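Side-chain contacts in aminotransferase, class III (Thermomicrobium roseum, PDB 6IO1), which works as a thermostable (S)-enantioselective omega-transaminase, moving amino groups with the help of pyridoxal 5'-phosphate: residues A132-W137 with R316-G321; A102-L107 with D113-T118; E211-E216 with R251-L256. All blocks are in the same frame, centred on the assembly; numbering follows the deposited sequence.

Interaction 1: residues A132-W137 with R316-G321; sequences ARYYWW and RVFMHG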
loop_
_atom_site.group_PDB
_atom_site.type_symbol
_atom_site.label_atom_id
_atom_site.label_comp_id
_atom_site.label_asym_id
_atom_site.label_seq_id
_atom_site.Cartn_x
_atom_site.Cartn_y
_atom_site.Cartn_z
ATOM N N ALA B 132 1.451 4.886 17.043
ATOM C CA ALA B 132 0.861 5.274 18.323
ATOM C C ALA B 132 1.025 4.166 19.359
ATOM O O ALA B 132 1.446 4.412 20.504
ATOM C CB ALA B 132 -0.616 5.624 18.136
ATOM N N ARG B 133 0.706 2.928 18.968
ATOM C CA ARG B 133 0.835 1.814 19.903
ATOM C C ARG B 133 2.290 1.598 20.310
ATOM O O ARG B 133 2.585 1.365 21.488
ATOM C CB ARG B 133 0.232 0.549 19.292
ATOM C CG ARG B 133 -1.284 0.624 19.174
ATOM C CD ARG B 133 -1.867 -0.509 18.350
ATOM N NE ARG B 133 -3.295 -0.669 18.610
ATOM C CZ ARG B 133 -4.111 -1.427 17.886
ATOM N NH1 ARG B 133 -3.648 -2.092 16.837
ATOM N NH2 ARG B 133 -5.396 -1.509 18.203
ATOM N N TYR B 134 3.214 1.683 19.350
ATOM C CA TYR B 134 4.637 1.536 19.641
ATOM C C TYR B 134 5.141 2.663 20.535
ATOM O O TYR B 134 6.014 2.450 21.383
ATOM C CB TYR B 134 5.416 1.493 18.327
ATOM C CG TYR B 134 6.907 1.303 18.461
ATOM C CD1 TYR B 134 7.435 0.228 19.162
ATOM C CD2 TYR B 134 7.790 2.194 17.866
ATOM C CE1 TYR B 134 8.802 0.052 19.275
ATOM C CE2 TYR B 134 9.155 2.027 17.971
ATOM C CZ TYR B 134 9.657 0.955 18.677
ATOM O OH TYR B 134 11.018 0.789 18.784
ATOM N N TYR B 135 4.616 3.874 20.343
ATOM C CA TYR B 135 4.985 5.007 21.182
ATOM C C TYR B 135 4.600 4.749 22.628
ATOM O O TYR B 135 5.407 4.946 23.545
ATOM C CB TYR B 135 4.314 6.277 20.651
ATOM C CG TYR B 135 4.310 7.462 21.596
ATOM C CD1 TYR B 135 5.353 8.378 21.593
ATOM C CD2 TYR B 135 3.250 7.679 22.471
ATOM C CE1 TYR B 135 5.350 9.468 22.445
ATOM C CE2 TYR B 135 3.241 8.765 23.329
ATOM C CZ TYR B 135 4.293 9.656 23.310
ATOM O OH TYR B 135 4.288 10.738 24.159
ATOM N N TRP B 136 3.361 4.308 22.854
ATOM C CA TRP B 136 2.954 3.990 24.221
ATOM C C TRP B 136 3.738 2.804 24.777
ATOM O O TRP B 136 4.039 2.758 25.975
ATOM C CB TRP B 136 1.450 3.743 24.285
ATOM C CG TRP B 136 0.667 5.010 24.143
ATOM C CD1 TRP B 136 -0.253 5.298 23.181
ATOM C CD2 TRP B 136 0.751 6.175 24.979
ATOM N NE1 TRP B 136 -0.756 6.562 23.369
ATOM C CE2 TRP B 136 -0.156 7.122 24.465
ATOM C CE3 TRP B 136 1.500 6.505 26.114
ATOM C CZ2 TRP B 136 -0.334 8.376 25.045
ATOM C CZ3 TRP B 136 1.322 7.753 26.687
ATOM C CH2 TRP B 136 0.413 8.672 26.152
ATOM N N TRP B 137 4.075 1.834 23.922
ATOM C CA TRP B 137 4.888 0.701 24.360
ATOM C C TRP B 137 6.262 1.158 24.838
ATOM O O TRP B 137 6.761 0.684 25.865
ATOM C CB TRP B 137 5.020 -0.310 23.219
ATOM C CG TRP B 137 5.737 -1.582 23.578
ATOM C CD1 TRP B 137 5.219 -2.655 24.244
ATOM C CD2 TRP B 137 7.095 -1.921 23.268
ATOM N NE1 TRP B 137 6.173 -3.636 24.377
ATOM C CE2 TRP B 137 7.333 -3.210 23.786
ATOM C CE3 TRP B 137 8.133 -1.257 22.608
ATOM C CZ2 TRP B 137 8.565 -3.847 23.664
ATOM C CZ3 TRP B 137 9.357 -1.893 22.487
ATOM C CH2 TRP B 137 9.563 -3.174 23.013
ATOM N N ARG B 316 17.397 0.426 18.941
ATOM C CA ARG B 316 16.892 -0.786 18.313
ATOM C C ARG B 316 16.372 -0.424 16.932
ATOM O O ARG B 316 16.147 0.749 16.622
ATOM C CB ARG B 316 15.785 -1.432 19.150
ATOM C CG ARG B 316 14.495 -0.630 19.155
ATOM C CD ARG B 316 13.585 -1.023 20.308
ATOM N NE ARG B 316 13.034 -2.367 20.150
ATOM C CZ ARG B 316 12.097 -2.696 19.266
ATOM N NH1 ARG B 316 11.658 -3.946 19.201
ATOM N NH2 ARG B 316 11.595 -1.781 18.446
ATOM N N VAL B 317 16.188 -1.444 16.104
ATOM C CA VAL B 317 15.642 -1.237 14.768
ATOM C C VAL B 317 14.137 -1.042 14.870
ATOM O O VAL B 317 13.445 -1.776 15.588
ATOM C CB VAL B 317 15.991 -2.423 13.851
ATOM C CG1 VAL B 317 15.342 -2.251 12.485
ATOM C CG2 VAL B 317 17.498 -2.568 13.717
ATOM N N PHE B 318 13.623 -0.047 14.153
ATOM C CA PHE B 318 12.183 0.175 14.073
ATOM C C PHE B 318 11.615 -0.835 13.085
ATOM O O PHE B 318 11.772 -0.680 11.869
ATOM C CB PHE B 318 11.892 1.612 13.648
ATOM C CG PHE B 318 10.429 1.938 13.548
ATOM C CD1 PHE B 318 9.566 1.636 14.586
ATOM C CD2 PHE B 318 9.921 2.562 12.421
ATOM C CE1 PHE B 318 8.220 1.941 14.498
ATOM C CE2 PHE B 318 8.576 2.870 12.327
ATOM C CZ PHE B 318 7.725 2.559 13.367
ATOM N N MET B 319 10.950 -1.866 13.601
ATOM C CA MET B 319 10.538 -3.011 12.787
ATOM C C MET B 319 9.185 -2.755 12.120
ATOM O O MET B 319 8.202 -3.462 12.338
ATOM C CB MET B 319 10.507 -4.275 13.639
ATOM C CG MET B 319 11.862 -4.674 14.204
ATOM S SD MET B 319 13.081 -5.042 12.926
ATOM C CE MET B 319 12.379 -6.520 12.200
ATOM N N HIS B 320 9.152 -1.719 11.284
ATOM C CA HIS B 320 7.964 -1.421 10.499
ATOM C C HIS B 320 8.371 -0.700 9.224
ATOM O O HIS B 320 9.254 0.160 9.245
ATOM C CB HIS B 320 6.968 -0.564 11.288
ATOM C CG HIS B 320 5.872 0.014 10.447
ATOM N ND1 HIS B 320 4.692 -0.653 10.203
ATOM C CD2 HIS B 320 5.780 1.193 9.788
ATOM C CE1 HIS B 320 3.918 0.091 9.434
ATOM N NE2 HIS B 320 4.555 1.217 9.167
ATOM N N GLY B 321 7.727 -1.062 8.118
ATOM C CA GLY B 321 7.957 -0.371 6.866
ATOM C C GLY B 321 7.384 -1.070 5.652
ATOM O O GLY B 321 7.416 -2.299 5.557
#
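Arg-316 holds the phenol of Tyr-134 by one hydrogen bond, from its NH2 to the tyrosine OH at 2.7 Å. The bond is short but clearly bent, 132° at the hydrogen, and the phenol oxygen, though at the edge of the guanidinium, is tilted 27° out of its plane. The bend at chi3 (-69°) turns the guanidinium back to the phenol; Arg-316 CD, set by the earlier torsions, already lies 3.5 Å from the Tyr-134 OH. Trp-137, one helical turn on from Tyr-134, lays CZ3 over a face of the same guanidinium, a looser approach of 4.3 Å to Arg-316 CZ. Phe-318 meets the tyrosine ring itself: its CE1 comes to 3.4 Å from Tyr-134 CD2, with the ring centres 5.3 Å apart.

In the next shell, His-320 CB covers one face of the Phe-318 ring, and Leu-311 of helix 305-312 packs on Tyr-134. From the second subunit, Phe-174 meets the Tyr-134 ring, while Glu-172 forms a long, weak ion pair with Arg-316 NH1. The contact thus belongs to the dimer interface of a class III, fold-type I aminotransferase, at the far end of a helix whose first turn lines the cofactor pocket.

Interaction 2: residues A102-L107 with D113-T118; sequences ARLAEL and DHFQFT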
loop_
_atom_site.group_PDB
_atom_site.type_symbol
_atom_site.label_atom_id
_atom_site.label_comp_id
_atom_site.label_asym_id
_atom_site.label_seq_id
_atom_site.Cartn_x
_atom_site.Cartn_y
_atom_site.Cartn_z
ATOM N N ALA B 102 11.551 17.478 4.406
ATOM C CA ALA B 102 11.793 18.817 4.943
ATOM C C ALA B 102 10.687 19.789 4.537
ATOM O O ALA B 102 10.207 20.589 5.357
ATOM C CB ALA B 102 13.157 19.329 4.480
ATOM N N ARG B 103 10.265 19.731 3.272
ATOM C CA ARG B 103 9.223 20.630 2.794
ATOM C C ARG B 103 7.910 20.390 3.527
ATOM O O ARG B 103 7.204 21.343 3.875
ATOM C CB ARG B 103 9.039 20.455 1.290
ATOM C CG ARG B 103 8.238 21.553 0.631
ATOM C CD ARG B 103 8.421 21.504 -0.870
ATOM N NE ARG B 103 7.840 22.664 -1.533
ATOM C CZ ARG B 103 7.725 22.782 -2.850
ATOM N NH1 ARG B 103 8.133 21.799 -3.642
ATOM N NH2 ARG B 103 7.186 23.873 -3.377
ATOM N N LEU B 104 7.559 19.123 3.757
ATOM C CA LEU B 104 6.355 18.813 4.518
ATOM C C LEU B 104 6.476 19.270 5.964
ATOM O O LEU B 104 5.479 19.684 6.565
ATOM C CB LEU B 104 6.065 17.314 4.456
ATOM C CG LEU B 104 5.622 16.773 3.095
ATOM C CD1 LEU B 104 5.317 15.288 3.188
ATOM C CD2 LEU B 104 4.421 17.543 2.572
ATOM N N ALA B 105 7.679 19.194 6.540
ATOM C CA ALA B 105 7.884 19.745 7.875
ATOM C C ALA B 105 7.577 21.235 7.895
ATOM O O ALA B 105 7.006 21.750 8.863
ATOM C CB ALA B 105 9.314 19.483 8.344
ATOM N N GLU B 106 7.951 21.945 6.829
ATOM C CA GLU B 106 7.601 23.362 6.745
ATOM C C GLU B 106 6.095 23.554 6.576
ATOM O O GLU B 106 5.482 24.382 7.263
ATOM C CB GLU B 106 8.353 24.038 5.599
ATOM C CG GLU B 106 7.901 25.474 5.353
ATOM C CD GLU B 106 8.822 26.235 4.420
ATOM O OE1 GLU B 106 8.323 27.084 3.651
ATOM O OE2 GLU B 106 10.044 25.985 4.455
ATOM N N LEU B 107 5.481 22.796 5.664
ATOM C CA LEU B 107 4.083 23.031 5.306
ATOM C C LEU B 107 3.125 22.625 6.422
ATOM O O LEU B 107 2.121 23.309 6.660
ATOM C CB LEU B 107 3.745 22.295 4.010
ATOM C CG LEU B 107 4.420 22.867 2.763
ATOM C CD1 LEU B 107 4.078 22.045 1.529
ATOM C CD2 LEU B 107 4.030 24.325 2.565
ATOM N N ASP B 113 6.976 17.463 12.255
ATOM C CA ASP B 113 8.205 17.609 11.497
ATOM C C ASP B 113 8.884 16.303 11.118
ATOM O O ASP B 113 9.941 16.355 10.480
ATOM C CB ASP B 113 9.207 18.473 12.280
ATOM C CG ASP B 113 8.808 19.935 12.333
ATOM O OD1 ASP B 113 7.953 20.353 11.525
ATOM O OD2 ASP B 113 9.355 20.670 13.182
ATOM N N HIS B 114 8.340 15.136 11.468
ATOM C CA HIS B 114 9.024 13.891 11.135
ATOM C C HIS B 114 8.108 13.003 10.308
ATOM O O HIS B 114 6.960 12.776 10.683
ATOM C CB HIS B 114 9.496 13.198 12.409
ATOM C CG HIS B 114 10.329 14.082 13.285
ATOM N ND1 HIS B 114 11.704 13.995 13.340
ATOM C CD2 HIS B 114 9.982 15.085 14.125
ATOM C CE1 HIS B 114 12.167 14.899 14.187
ATOM N NE2 HIS B 114 11.142 15.574 14.676
ATOM N N PHE B 115 8.608 12.493 9.185
ATOM C CA PHE B 115 7.736 11.845 8.216
ATOM C C PHE B 115 8.275 10.490 7.784
ATOM O O PHE B 115 9.483 10.312 7.603
ATOM C CB PHE B 115 7.543 12.738 6.983
ATOM C CG PHE B 115 6.928 14.069 7.297
ATOM C CD1 PHE B 115 7.718 15.141 7.679
ATOM C CD2 PHE B 115 5.559 14.249 7.220
ATOM C CE1 PHE B 115 7.152 16.363 7.976
ATOM C CE2 PHE B 115 4.986 15.469 7.515
ATOM C CZ PHE B 115 5.785 16.529 7.894
ATOM N N GLN B 116 7.356 9.538 7.626
ATOM C CA GLN B 116 7.631 8.260 6.982
ATOM C C GLN B 116 6.629 8.069 5.856
ATOM O O GLN B 116 5.419 8.170 6.078
ATOM C CB GLN B 116 7.549 7.083 7.956
ATOM C CG GLN B 116 7.960 5.761 7.316
ATOM C CD GLN B 116 7.835 4.581 8.256
ATOM O OE1 GLN B 116 6.918 3.769 8.132
ATOM N NE2 GLN B 116 8.761 4.475 9.200
ATOM N N PHE B 117 7.126 7.788 4.660
ATOM C CA PHE B 117 6.264 7.731 3.492
ATOM C C PHE B 117 5.747 6.318 3.235
ATOM O O PHE B 117 6.279 5.325 3.737
ATOM C CB PHE B 117 7.007 8.270 2.271
ATOM C CG PHE B 117 7.411 9.708 2.414
ATOM C CD1 PHE B 117 6.458 10.712 2.369
ATOM C CD2 PHE B 117 8.735 10.056 2.625
ATOM C CE1 PHE B 117 6.818 12.037 2.514
ATOM C CE2 PHE B 117 9.101 11.381 2.770
ATOM C CZ PHE B 117 8.142 12.373 2.714
ATOM N N THR B 118 4.664 6.254 2.463
ATOM C CA THR B 118 3.954 5.033 2.108
ATOM C C THR B 118 3.482 5.189 0.666
ATOM O O THR B 118 3.860 6.136 -0.031
ATOM C CB THR B 118 2.767 4.765 3.048
ATOM O OG1 THR B 118 1.781 5.791 2.877
ATOM C CG2 THR B 118 3.201 4.712 4.509
#
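The Phe-115 ring carries Leu-104 CB over one face, 3.7 Å from the ring centre and 19° off the normal, a CH-pi contact. At its edge, in the plane, lies the Ala-105 methyl, with CB 3.8 Å from Phe-115 CE1. The ring also presses on the helix backbone, its CZ standing 3.4 Å from Leu-104 C. Phe-117 offers an edge instead: Leu-104 CD1 meets its CE1 at 3.6 Å, the two side chains arriving from opposite directions. Leu-104 can serve both rings because its CD1 is extended away from the backbone (chi2 -178°), while CB stays over Phe-115.

Helix 95-107 and strand 112-118, which follows it, are packed this way, the N-to-C directions of the two short segments 131° apart. His-114 points its CB away from the helix, and with Asp-113 it faces Val-303 in a classic beta bulge. His-18 of the second subunit packs on Ala-105 and bonds to Asp-113 O.

No hydrogen bond joins the two segments. Asp-113 OD1 and Ala-105 O, both acceptors, sit 3.2 Å apart and would be expected to repel mildly. Attraction here is therefore essentially apolar, with CH-pi and van der Waals contacts between leucine, alanine and two phenylalanines.

Interaction 3: residues E211-E216 with R251-L256; sequences ETIERE and RKYGIL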
loop_
_atom_site.group_PDB
_atom_site.type_symbol
_atom_site.label_atom_id
_atom_site.label_comp_id
_atom_site.label_asym_id
_atom_site.label_seq_id
_atom_site.Cartn_x
_atom_site.Cartn_y
_atom_site.Cartn_z
ATOM N N GLU B 211 -17.718 9.808 28.354
ATOM C CA GLU B 211 -18.241 8.615 29.014
ATOM C C GLU B 211 -17.649 7.342 28.414
ATOM O O GLU B 211 -17.385 6.374 29.139
ATOM C CB GLU B 211 -19.768 8.631 28.968
ATOM C CG GLU B 211 -20.316 9.775 29.809
ATOM C CD GLU B 211 -21.785 9.646 30.148
ATOM O OE1 GLU B 211 -22.099 9.032 31.185
ATOM O OE2 GLU B 211 -22.619 10.193 29.399
ATOM N N THR B 212 -17.429 7.317 27.094
ATOM C CA THR B 212 -16.775 6.161 26.484
ATOM C C THR B 212 -15.353 5.998 27.007
ATOM O O THR B 212 -14.920 4.880 27.322
ATOM C CB THR B 212 -16.776 6.295 24.962
ATOM O OG1 THR B 212 -18.123 6.231 24.477
ATOM C CG2 THR B 212 -15.964 5.172 24.331
ATOM N N ILE B 213 -14.618 7.108 27.122
ATOM C CA ILE B 213 -13.257 7.048 27.650
ATOM C C ILE B 213 -13.267 6.523 29.078
ATOM O O ILE B 213 -12.439 5.683 29.455
ATOM C CB ILE B 213 -12.590 8.433 27.563
ATOM C CG1 ILE B 213 -12.304 8.801 26.107
ATOM C CG2 ILE B 213 -11.312 8.466 28.384
ATOM C CD1 ILE B 213 -11.796 10.215 25.930
ATOM N N GLU B 214 -14.208 7.000 29.894
ATOM C CA GLU B 214 -14.309 6.519 31.269
ATOM C C GLU B 214 -14.626 5.025 31.327
ATOM O O GLU B 214 -14.056 4.302 32.151
ATOM C CB GLU B 214 -15.349 7.333 32.038
ATOM C CG GLU B 214 -14.863 8.725 32.420
ATOM C CD GLU B 214 -13.495 8.707 33.078
ATOM O OE1 GLU B 214 -13.409 8.327 34.264
ATOM O OE2 GLU B 214 -12.504 9.068 32.408
ATOM N N ARG B 215 -15.543 4.546 30.481
ATOM C CA ARG B 215 -15.876 3.120 30.483
ATOM C C ARG B 215 -14.675 2.271 30.119
ATOM O O ARG B 215 -14.358 1.283 30.797
ATOM C CB ARG B 215 -16.990 2.835 29.495
ATOM C CG ARG B 215 -17.566 1.466 29.576
ATOM C CD ARG B 215 -18.453 1.325 28.357
ATOM N NE ARG B 215 -17.765 1.319 27.057
ATOM C CZ ARG B 215 -18.272 1.783 25.906
ATOM N NH1 ARG B 215 -19.488 2.324 25.841
ATOM N NH2 ARG B 215 -17.552 1.706 24.794
ATOM N N GLU B 216 -14.064 2.593 28.981
ATOM C CA GLU B 216 -12.883 1.843 28.481
ATOM C C GLU B 216 -11.693 2.009 29.434
ATOM O O GLU B 216 -10.966 1.020 29.646
ATOM C CB GLU B 216 -12.519 2.327 27.076
ATOM C CG GLU B 216 -13.586 2.024 26.040
ATOM C CD GLU B 216 -13.902 0.548 25.870
ATOM O OE1 GLU B 216 -13.088 -0.285 26.316
ATOM O OE2 GLU B 216 -14.962 0.235 25.295
ATOM N N ARG B 251 -6.789 15.682 24.772
ATOM C CA ARG B 251 -5.632 16.189 25.500
ATOM C C ARG B 251 -5.813 16.052 27.005
ATOM O O ARG B 251 -4.836 15.824 27.728
ATOM C CB ARG B 251 -5.375 17.648 25.127
ATOM C CG ARG B 251 -4.874 17.844 23.707
ATOM C CD ARG B 251 -4.262 19.222 23.528
ATOM N NE ARG B 251 -5.167 20.280 23.970
ATOM C CZ ARG B 251 -6.145 20.787 23.226
ATOM N NH1 ARG B 251 -6.354 20.329 22.000
ATOM N NH2 ARG B 251 -6.917 21.749 23.711
ATOM N N LYS B 252 -7.048 16.201 27.495
ATOM C CA LYS B 252 -7.305 16.025 28.919
ATOM C C LYS B 252 -6.911 14.629 29.373
ATOM O O LYS B 252 -6.360 14.456 30.467
ATOM C CB LYS B 252 -8.777 16.292 29.231
ATOM C CG LYS B 252 -9.202 15.852 30.627
ATOM C CD LYS B 252 -10.696 16.028 30.842
ATOM C CE LYS B 252 -11.151 15.349 32.124
ATOM N NZ LYS B 252 -12.614 15.511 32.353
ATOM N N TYR B 253 -7.168 13.618 28.545
ATOM C CA TYR B 253 -6.793 12.261 28.927
ATOM C C TYR B 253 -5.440 11.824 28.374
ATOM O O TYR B 253 -5.027 10.686 28.618
ATOM C CB TYR B 253 -7.875 11.269 28.500
ATOM C CG TYR B 253 -9.175 11.484 29.232
ATOM C CD1 TYR B 253 -9.343 11.036 30.536
ATOM C CD2 TYR B 253 -10.228 12.152 28.627
ATOM C CE1 TYR B 253 -10.529 11.240 31.212
ATOM C CE2 TYR B 253 -11.416 12.360 29.293
ATOM C CZ TYR B 253 -11.563 11.903 30.585
ATOM O OH TYR B 253 -12.750 12.110 31.250
ATOM N N GLY B 254 -4.736 12.694 27.651
ATOM C CA GLY B 254 -3.449 12.333 27.093
ATOM C C GLY B 254 -3.522 11.457 25.865
ATOM O O GLY B 254 -2.487 10.947 25.420
ATOM N N ILE B 255 -4.717 11.269 25.308
ATOM C CA ILE B 255 -4.898 10.410 24.145
ATOM C C ILE B 255 -4.375 11.113 22.900
ATOM O O ILE B 255 -4.672 12.291 22.661
ATOM C CB ILE B 255 -6.380 10.031 24.003
ATOM C CG1 ILE B 255 -6.822 9.182 25.196
ATOM C CG2 ILE B 255 -6.631 9.300 22.700
ATOM C CD1 ILE B 255 -8.320 9.084 25.357
ATOM N N LEU B 256 -3.586 10.395 22.104
ATOM C CA LEU B 256 -3.048 10.956 20.873
ATOM C C LEU B 256 -4.163 11.202 19.863
ATOM O O LEU B 256 -5.169 10.490 19.827
ATOM C CB LEU B 256 -2.004 10.018 20.263
ATOM C CG LEU B 256 -0.775 9.657 21.097
ATOM C CD1 LEU B 256 0.138 8.726 20.311
ATOM C CD2 LEU B 256 -0.026 10.907 21.529
#
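Ile-213 packs against Tyr-253 and Ile-255 in an apolar contact with a charged rim, where the last turns of helices 198-216 and 242-253 lie next to each other on the large cofactor-binding domain. Helix 242-253 is the connection of a beta-alpha-beta crossover between the parallel strands 221-226 and 256-260. It is closed by a Schellman motif: Gly-254, with positive phi, turns the chain out of the helix and so lets Ile-255 turn in toward helix 198-216.

The aromatic ring has an aliphatic group on each face. Ile-213 CG2 stands over the centre of one, 3.7 Å from the centroid and only 7° off the normal, a well-centred CH-pi contact; on the opposite face Lys-252 CG sits more loosely and off-centre, nearer the rim. The other branch of Ile-213 is extended (chi2 173°), so its CD1 runs past the ring, 3.7 Å from Tyr-253 CD2, toward Ile-255. Ile-221 of strand 221-226 touches both isoleucines.

At the solvent side, Tyr-253 OH is hydrogen-bonded to Glu-210, whose OE1 also takes a salt bridge from Lys-252 NZ. Glu-214, bent at chi2 (-49°), brings OE2 to 3.2 Å from Tyr-253 CE1, with its carboxylate at a shallow angle to the ring. With an alanine in place of Tyr-253, Ile-213 CG2 would probably lose the surface it rests on, and Glu-210 would be left without its hydroxyl partner. Deeper in, the two isoleucines meet tip to tip, Ile-213 CD1 to Ile-255 CD1 at 3.7 Å.

How the interactions relate
From the N terminus, interaction 2 comes first, closing the short loop between helix 95-107 and strand 112-118. The chain then passes into helix 121-138, where interaction 1 opens; it closes only at 316-321, some 180 residues later. Interaction 3 falls wholly within that span, pairing 211-216 with 251-256, and no two contacts cross. Interactions 1 and 2 touch through Gln-116, which packs on Phe-318 and His-320, and both reach the second subunit. Interactions 1 and 3 meet where Leu-256 lies against Ala-132, Tyr-135 and Trp-136. Interactions 2 and 3 have nearest atoms about 12 Å apart; helix 121-138 links them, touching Leu-256 of strand 256-260 and, through Thr-127, Gln-116 of strand 112-118 in the same sheet.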